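Local coordinates for kelch repeat and BTB domain-containing protein A55 (Vaccinia virus WR, PDB 6I2M), which probably serves as a substrate-specific adapter of CUL3-containing E3 ubiquitin ligases, steering host proteins to ubiquitination and proteasomal degradation, at residues Thr145-Ile150 with Ile168-Asp173; Leu153-Asn158 with Leu188-Glu193; Tyr129-Lys132 with Ile138-Ala141. One frame throughout, in Å; residues are numbered along the deposited sequence.

Contact 1: residues Thr145-Ile150 with Ile168-Asp173; sequences TILQNI and IKILSD
I170 sets its branched side chain against I146, L147 and I150, so that one residue of 168-173 meets three of 145-150. Its branches divide the work. CD1 reaches CG2 of I146 at 3.9 Å, the two side chains crossing at about a right angle. CG2 serves the other two: it lies 3.8 Å from CD1 of I150 and equally far from CD1 of L147, and both partners slide past I170 in the opposite direction. L147 also touches CG1 of I170 with the same methyl; the end of its side chain comes nearer although its CB does not point across. I150 reaches over with CG1 anti to the backbone N (chi1 -178°), extending CD1 to CG2 of I170. The contact joins the end of helix 136-147 and the start of helix 150-153 to helix 164-171, in the BACK domain, the helical region that follows BTB in BTB-Kelch proteins, and it is buried and wholly apolar. M175 and L176 also pack on L147, and I187 of helix 184-195 on I150. Nearby, ND2 of N149 donates to the carbonyl O of T145 at 2.9 Å, in the carbonyl plane and with an N-H...O angle of 149°.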
# COMPACT_ATOMS: atom_id res chain seq x y z
N THR A 145 -13.97 -19.80 -29.29
CA THR A 145 -13.09 -19.10 -30.23
C THR A 145 -12.49 -20.09 -31.26
O THR A 145 -12.20 -19.68 -32.38
CB THR A 145 -12.06 -18.23 -29.48
OG1 THR A 145 -12.72 -17.56 -28.41
CG2 THR A 145 -11.39 -17.20 -30.38
N ILE A 146 -12.35 -21.38 -30.88
CA ILE A 146 -11.87 -22.44 -31.78
C ILE A 146 -12.98 -22.77 -32.78
O ILE A 146 -12.72 -22.85 -33.98
CB ILE A 146 -11.34 -23.68 -31.00
CG1 ILE A 146 -9.88 -23.46 -30.56
CG2 ILE A 146 -11.47 -25.00 -31.80
CD1 ILE A 146 -9.43 -24.32 -29.40
N LEU A 147 -14.22 -22.94 -32.27
CA LEU A 147 -15.43 -23.26 -33.04
C LEU A 147 -15.81 -22.18 -34.06
O LEU A 147 -16.33 -22.52 -35.13
CB LEU A 147 -16.60 -23.56 -32.09
CG LEU A 147 -16.95 -25.05 -31.87
CD1 LEU A 147 -15.87 -25.79 -31.10
CD2 LEU A 147 -18.26 -25.18 -31.13
N GLN A 148 -15.52 -20.89 -33.77
CA GLN A 148 -15.81 -19.77 -34.68
C GLN A 148 -14.70 -19.55 -35.73
O GLN A 148 -14.90 -18.78 -36.67
CB GLN A 148 -16.16 -18.48 -33.91
CG GLN A 148 -15.02 -17.83 -33.13
CD GLN A 148 -15.47 -16.69 -32.25
OE1 GLN A 148 -16.36 -16.83 -31.41
NE2 GLN A 148 -14.84 -15.54 -32.42
N ASN A 149 -13.55 -20.23 -35.57
CA ASN A 149 -12.39 -20.15 -36.48
C ASN A 149 -11.89 -21.56 -36.87
O ASN A 149 -10.73 -21.71 -37.26
CB ASN A 149 -11.27 -19.32 -35.84
CG ASN A 149 -11.62 -17.88 -35.57
OD1 ASN A 149 -11.82 -17.08 -36.48
ND2 ASN A 149 -11.69 -17.51 -34.29
N ILE A 150 -12.78 -22.57 -36.80
CA ILE A 150 -12.54 -24.00 -37.07
C ILE A 150 -11.84 -24.27 -38.43
O ILE A 150 -10.82 -24.95 -38.44
CB ILE A 150 -13.85 -24.84 -36.90
CG1 ILE A 150 -13.60 -26.35 -37.12
CG2 ILE A 150 -15.02 -24.31 -37.75
CD1 ILE A 150 -14.62 -27.29 -36.46
N ILE A 168 -13.61 -34.87 -30.64
CA ILE A 168 -14.96 -35.42 -30.47
C ILE A 168 -15.86 -34.33 -29.88
O ILE A 168 -16.97 -34.13 -30.37
CB ILE A 168 -14.95 -36.74 -29.64
CG1 ILE A 168 -14.18 -37.86 -30.38
CG2 ILE A 168 -16.38 -37.21 -29.28
CD1 ILE A 168 -13.58 -38.97 -29.48
N LYS A 169 -15.37 -33.60 -28.85
CA LYS A 169 -16.06 -32.50 -28.16
C LYS A 169 -16.42 -31.34 -29.10
O LYS A 169 -17.50 -30.77 -28.97
CB LYS A 169 -15.21 -32.00 -26.98
CG LYS A 169 -15.99 -31.18 -25.95
CD LYS A 169 -15.06 -30.56 -24.91
CE LYS A 169 -15.82 -29.66 -23.96
NZ LYS A 169 -14.90 -29.01 -22.99
N ILE A 170 -15.51 -31.01 -30.05
CA ILE A 170 -15.69 -29.94 -31.04
C ILE A 170 -16.79 -30.29 -32.06
O ILE A 170 -17.70 -29.49 -32.27
CB ILE A 170 -14.32 -29.57 -31.69
CG1 ILE A 170 -13.44 -28.75 -30.70
CG2 ILE A 170 -14.49 -28.80 -33.01
CD1 ILE A 170 -11.91 -28.79 -30.97
N LEU A 171 -16.72 -31.50 -32.66
CA LEU A 171 -17.66 -31.99 -33.68
C LEU A 171 -18.99 -32.52 -33.10
O LEU A 171 -19.95 -32.66 -33.86
CB LEU A 171 -16.98 -33.07 -34.54
CG LEU A 171 -15.71 -32.69 -35.31
CD1 LEU A 171 -14.83 -33.90 -35.54
CD2 LEU A 171 -16.05 -32.02 -36.64
N SER A 172 -19.02 -32.81 -31.78
CA SER A 172 -20.13 -33.39 -31.00
C SER A 172 -21.56 -32.99 -31.43
O SER A 172 -22.34 -33.88 -31.77
CB SER A 172 -19.95 -33.10 -29.51
OG SER A 172 -20.80 -33.91 -28.72
N ASP A 173 -21.91 -31.69 -31.37
CA ASP A 173 -23.27 -31.26 -31.69
C ASP A 173 -23.35 -30.05 -32.65
O ASP A 173 -23.49 -30.25 -33.85
CB ASP A 173 -24.09 -31.02 -30.41
CG ASP A 173 -23.37 -30.33 -29.25
OD1 ASP A 173 -22.39 -29.59 -29.52
OD2 ASP A 173 -23.79 -30.52 -28.09

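Contact 2: residues Leu153-Asn158 with Leu188-Glu193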
# COMPACT_ATOMS: atom_id res chain seq x y z
N LEU A 153 -8.25 -22.92 -38.54
CA LEU A 153 -7.39 -23.63 -37.60
C LEU A 153 -6.99 -25.05 -38.03
O LEU A 153 -6.01 -25.58 -37.51
CB LEU A 153 -8.01 -23.66 -36.20
CG LEU A 153 -8.00 -22.33 -35.44
CD1 LEU A 153 -9.00 -22.34 -34.31
CD2 LEU A 153 -6.61 -22.00 -34.93
N ILE A 154 -7.73 -25.67 -38.99
CA ILE A 154 -7.42 -27.02 -39.48
C ILE A 154 -6.08 -27.06 -40.25
O ILE A 154 -5.46 -28.12 -40.34
CB ILE A 154 -8.58 -27.67 -40.30
CG1 ILE A 154 -8.99 -26.82 -41.52
CG2 ILE A 154 -9.78 -28.00 -39.39
CD1 ILE A 154 -9.59 -27.60 -42.69
N ASN A 155 -5.64 -25.90 -40.77
CA ASN A 155 -4.39 -25.72 -41.51
C ASN A 155 -3.28 -25.12 -40.62
O ASN A 155 -2.11 -25.10 -41.04
CB ASN A 155 -4.62 -24.86 -42.75
CG ASN A 155 -5.69 -25.40 -43.68
OD1 ASN A 155 -5.48 -26.37 -44.42
ND2 ASN A 155 -6.86 -24.78 -43.66
N ASP A 156 -3.64 -24.64 -39.41
CA ASP A 156 -2.73 -24.03 -38.43
C ASP A 156 -1.72 -25.05 -37.87
O ASP A 156 -2.00 -26.25 -37.85
CB ASP A 156 -3.54 -23.37 -37.29
CG ASP A 156 -2.75 -22.45 -36.37
OD1 ASP A 156 -2.17 -21.46 -36.88
OD2 ASP A 156 -2.73 -22.71 -35.15
N GLU A 157 -0.54 -24.56 -37.44
CA GLU A 157 0.57 -25.35 -36.88
C GLU A 157 0.21 -26.08 -35.59
O GLU A 157 0.60 -27.24 -35.42
CB GLU A 157 1.80 -24.45 -36.65
CG GLU A 157 2.47 -23.94 -37.92
CD GLU A 157 3.61 -22.97 -37.67
OE1 GLU A 157 4.69 -23.42 -37.22
OE2 GLU A 157 3.42 -21.76 -37.93
N ASN A 158 -0.51 -25.41 -34.67
CA ASN A 158 -0.90 -25.93 -33.35
C ASN A 158 -2.06 -26.95 -33.38
O ASN A 158 -2.41 -27.49 -32.32
CB ASN A 158 -1.23 -24.77 -32.40
CG ASN A 158 -0.11 -23.77 -32.22
OD1 ASN A 158 0.95 -24.07 -31.66
ND2 ASN A 158 -0.34 -22.55 -32.67
N LEU A 188 -12.03 -33.93 -39.82
CA LEU A 188 -11.51 -35.18 -39.26
C LEU A 188 -10.33 -35.69 -40.11
O LEU A 188 -9.35 -36.16 -39.54
CB LEU A 188 -12.64 -36.23 -39.19
CG LEU A 188 -12.31 -37.59 -38.54
CD1 LEU A 188 -12.40 -37.52 -37.03
CD2 LEU A 188 -13.24 -38.67 -39.06
N ILE A 189 -10.44 -35.58 -41.46
CA ILE A 189 -9.40 -35.98 -42.42
C ILE A 189 -8.12 -35.15 -42.20
O ILE A 189 -7.04 -35.72 -42.09
CB ILE A 189 -9.92 -35.96 -43.89
CG1 ILE A 189 -10.95 -37.09 -44.12
CG2 ILE A 189 -8.78 -36.05 -44.92
CD1 ILE A 189 -11.98 -36.83 -45.24
N LYS A 190 -8.28 -33.81 -42.07
CA LYS A 190 -7.18 -32.87 -41.83
C LYS A 190 -6.46 -33.12 -40.50
O LYS A 190 -5.26 -32.88 -40.41
CB LYS A 190 -7.65 -31.41 -41.94
CG LYS A 190 -7.81 -30.91 -43.38
CD LYS A 190 -6.51 -30.34 -43.95
CE LYS A 190 -6.66 -29.86 -45.38
NZ LYS A 190 -7.36 -28.55 -45.46
N TRP A 191 -7.20 -33.61 -39.48
CA TRP A 191 -6.64 -33.94 -38.17
C TRP A 191 -5.83 -35.23 -38.26
O TRP A 191 -4.73 -35.30 -37.70
CB TRP A 191 -7.74 -34.05 -37.09
CG TRP A 191 -7.21 -34.29 -35.71
CD1 TRP A 191 -6.65 -33.38 -34.87
CD2 TRP A 191 -7.18 -35.55 -35.02
NE1 TRP A 191 -6.28 -33.98 -33.69
CE2 TRP A 191 -6.59 -35.31 -33.75
CE3 TRP A 191 -7.60 -36.85 -35.34
CZ2 TRP A 191 -6.41 -36.33 -32.81
CZ3 TRP A 191 -7.42 -37.86 -34.40
CH2 TRP A 191 -6.83 -37.60 -33.16
N LEU A 192 -6.36 -36.24 -38.98
CA LEU A 192 -5.70 -37.54 -39.21
C LEU A 192 -4.47 -37.40 -40.12
O LEU A 192 -3.61 -38.27 -40.10
CB LEU A 192 -6.70 -38.57 -39.77
CG LEU A 192 -7.75 -39.11 -38.80
CD1 LEU A 192 -9.00 -39.54 -39.55
CD2 LEU A 192 -7.21 -40.26 -37.97
N GLU A 193 -4.40 -36.30 -40.90
CA GLU A 193 -3.29 -35.99 -41.80
C GLU A 193 -2.18 -35.22 -41.06
O GLU A 193 -1.00 -35.42 -41.35
CB GLU A 193 -3.77 -35.18 -43.02
CG GLU A 193 -4.43 -36.02 -44.10
CD GLU A 193 -3.51 -36.51 -45.20
OE1 GLU A 193 -2.55 -37.26 -44.90
OE2 GLU A 193 -3.76 -36.15 -46.38
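I154 faces K190 directly, the two CA atoms being 6.3 Å apart, the closest pair of the two segments. Just before it, L153 closes helix 150-153 and packs instead on C123 and I124 of helix 120-132. I154 opens the loop that follows and packs against the lysine's aliphatic chain, which it crosses at about a right angle. With CG1 between the backbone N and the carbonyl carbon (chi1 58°), CD1 of I154 extends to the lysine, 3.8 Å from CG of K190 and 3.7 Å from NZ, so the methyl sits in the bend of the lysine; nearer the backbones, the CB atoms of I154 and K190 are 4.2 Å apart.

N155 supplies the polar part. Its OD1 accepts a hydrogen bond from NZ of K190 at 3.1 Å; the C=O...N angle is 131° and the donor is tilted 23° from the carbonyl plane. The lysine gets there by folding at chi2 and again at chi4, which curls its amino group back over I154 to N155. Beyond N155 the loop moves away from helix 184-195: D156 and N158 both touch I124, and ND2 of N158 bonds weakly to OD2 of D156. On the helix, W191 turns to another neighbour, its NE1 bonded to the carbonyl O of L162 and its ring edge-to-face with F159. In this part of the BACK domain a lysine thus ties loop to helix, its methylenes covering a buried isoleucine; since the amide oxygen of exposed N155 is neutral, solvent probably helps to balance the ammonium charge.

Contact 3: residues Tyr129-Lys132 with Ile138-Ala141; sequences YADK and IESA
The carboxylates of D131 and E139 lie side by side and point the same way, their planes 37° apart, with OD1 of D131 only 3.3 Å from OE2 of E139. Both atoms are acceptors and the charges are alike, so this approach should cost energy unless other partners offset it. For E139 alone one is at hand: its other oxygen, OE1, forms a salt bridge with NZ of K169 on helix 164-171, which probably draws off part of the glutamate's charge. The backbone O of D131 is hydrogen-bonded to a basic side chain of another protein chain. CB and CG of E139 lie against CB of A130, and the bend at chi2 (-99°) then turns the carboxylate to D131.

Next to the acids the helix backbones come close. CB of A130 comes within 3.6 Å of the backbone N of E139 and 3.8 Å of its CB, and the CA atoms of A130 and E139 are 5.1 Å apart, a separation the small alanine allows. The same methyl meets CG2 of I138 at 4.3 Å. I138 also packs on L95, E111 and I114, reaching helices 91-101 and 104-116; Y129 turns to helix 91-101 as well, its OH hydrogen-bonded to OG of S96. Consecutive helices 120-132 and 136-147, joined by a short turn, make a helical hairpin, consistent with the antiparallel helix pairs of BACK domains.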
# COMPACT_ATOMS: atom_id res chain seq x y z
N TYR A 129 -4.16 -25.76 -22.54
CA TYR A 129 -3.65 -25.20 -21.29
C TYR A 129 -4.71 -25.29 -20.18
O TYR A 129 -4.43 -25.82 -19.10
CB TYR A 129 -3.18 -23.75 -21.50
CG TYR A 129 -2.97 -22.97 -20.22
CD1 TYR A 129 -1.87 -23.22 -19.40
CD2 TYR A 129 -3.87 -21.99 -19.82
CE1 TYR A 129 -1.68 -22.52 -18.22
CE2 TYR A 129 -3.69 -21.28 -18.63
CZ TYR A 129 -2.59 -21.54 -17.84
OH TYR A 129 -2.39 -20.85 -16.67
N ALA A 130 -5.93 -24.77 -20.44
CA ALA A 130 -7.05 -24.77 -19.51
C ALA A 130 -7.61 -26.18 -19.23
O ALA A 130 -8.22 -26.40 -18.18
CB ALA A 130 -8.15 -23.85 -20.01
N ASP A 131 -7.39 -27.13 -20.16
CA ASP A 131 -7.80 -28.53 -20.04
C ASP A 131 -6.87 -29.28 -19.07
O ASP A 131 -7.28 -30.28 -18.48
CB ASP A 131 -7.82 -29.21 -21.42
CG ASP A 131 -8.38 -30.62 -21.43
OD1 ASP A 131 -9.58 -30.79 -21.11
OD2 ASP A 131 -7.63 -31.56 -21.76
N LYS A 132 -5.63 -28.79 -18.92
CA LYS A 132 -4.62 -29.37 -18.03
C LYS A 132 -4.69 -28.74 -16.63
O LYS A 132 -4.52 -29.45 -15.64
CB LYS A 132 -3.21 -29.17 -18.63
CG LYS A 132 -2.11 -29.99 -17.97
CD LYS A 132 -0.73 -29.54 -18.41
CE LYS A 132 0.37 -30.27 -17.68
NZ LYS A 132 1.72 -29.80 -18.10
N ILE A 138 -11.69 -20.17 -18.94
CA ILE A 138 -10.92 -20.01 -20.18
C ILE A 138 -11.17 -21.21 -21.11
O ILE A 138 -11.22 -21.02 -22.33
CB ILE A 138 -9.42 -19.70 -19.88
CG1 ILE A 138 -9.28 -18.34 -19.17
CG2 ILE A 138 -8.55 -19.74 -21.16
CD1 ILE A 138 -7.98 -18.11 -18.39
N GLU A 139 -11.39 -22.42 -20.54
CA GLU A 139 -11.67 -23.66 -21.29
C GLU A 139 -12.90 -23.53 -22.19
O GLU A 139 -12.88 -24.03 -23.32
CB GLU A 139 -11.82 -24.86 -20.35
CG GLU A 139 -11.20 -26.14 -20.89
CD GLU A 139 -12.13 -27.14 -21.55
OE1 GLU A 139 -13.29 -26.78 -21.86
OE2 GLU A 139 -11.70 -28.30 -21.75
N SER A 140 -13.96 -22.86 -21.70
CA SER A 140 -15.20 -22.63 -22.44
C SER A 140 -15.02 -21.52 -23.49
O SER A 140 -15.53 -21.66 -24.60
CB SER A 140 -16.34 -22.28 -21.49
OG SER A 140 -16.61 -23.33 -20.59
N ALA A 141 -14.29 -20.44 -23.13
CA ALA A 141 -14.02 -19.29 -24.00
C ALA A 141 -13.11 -19.63 -25.18
O ALA A 141 -13.37 -19.17 -26.29
CB ALA A 141 -13.43 -18.15 -23.18

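In the fold
This chain is the BTB-BACK portion of the protein, without the Kelch repeats that supposedly recruit substrates. All three contacts lie in the BACK region. Contact 1 is core, entirely apolar and buried; contacts 2 and 3 are partly buried and mix packing with polar groups, an amide-lysine hydrogen bond in one and two close carboxylates in the other. Contacts 1 and 3 share helix 136-147 and are joined by the K169 to E139 salt bridge, their centres about 14 Å apart. Contacts 1 and 2 interleave along the chain and touch where CD1 of L153 packs on the carbonyl O of I146. Contacts 2 and 3 do not meet, their nearest atoms being about 10 Å apart.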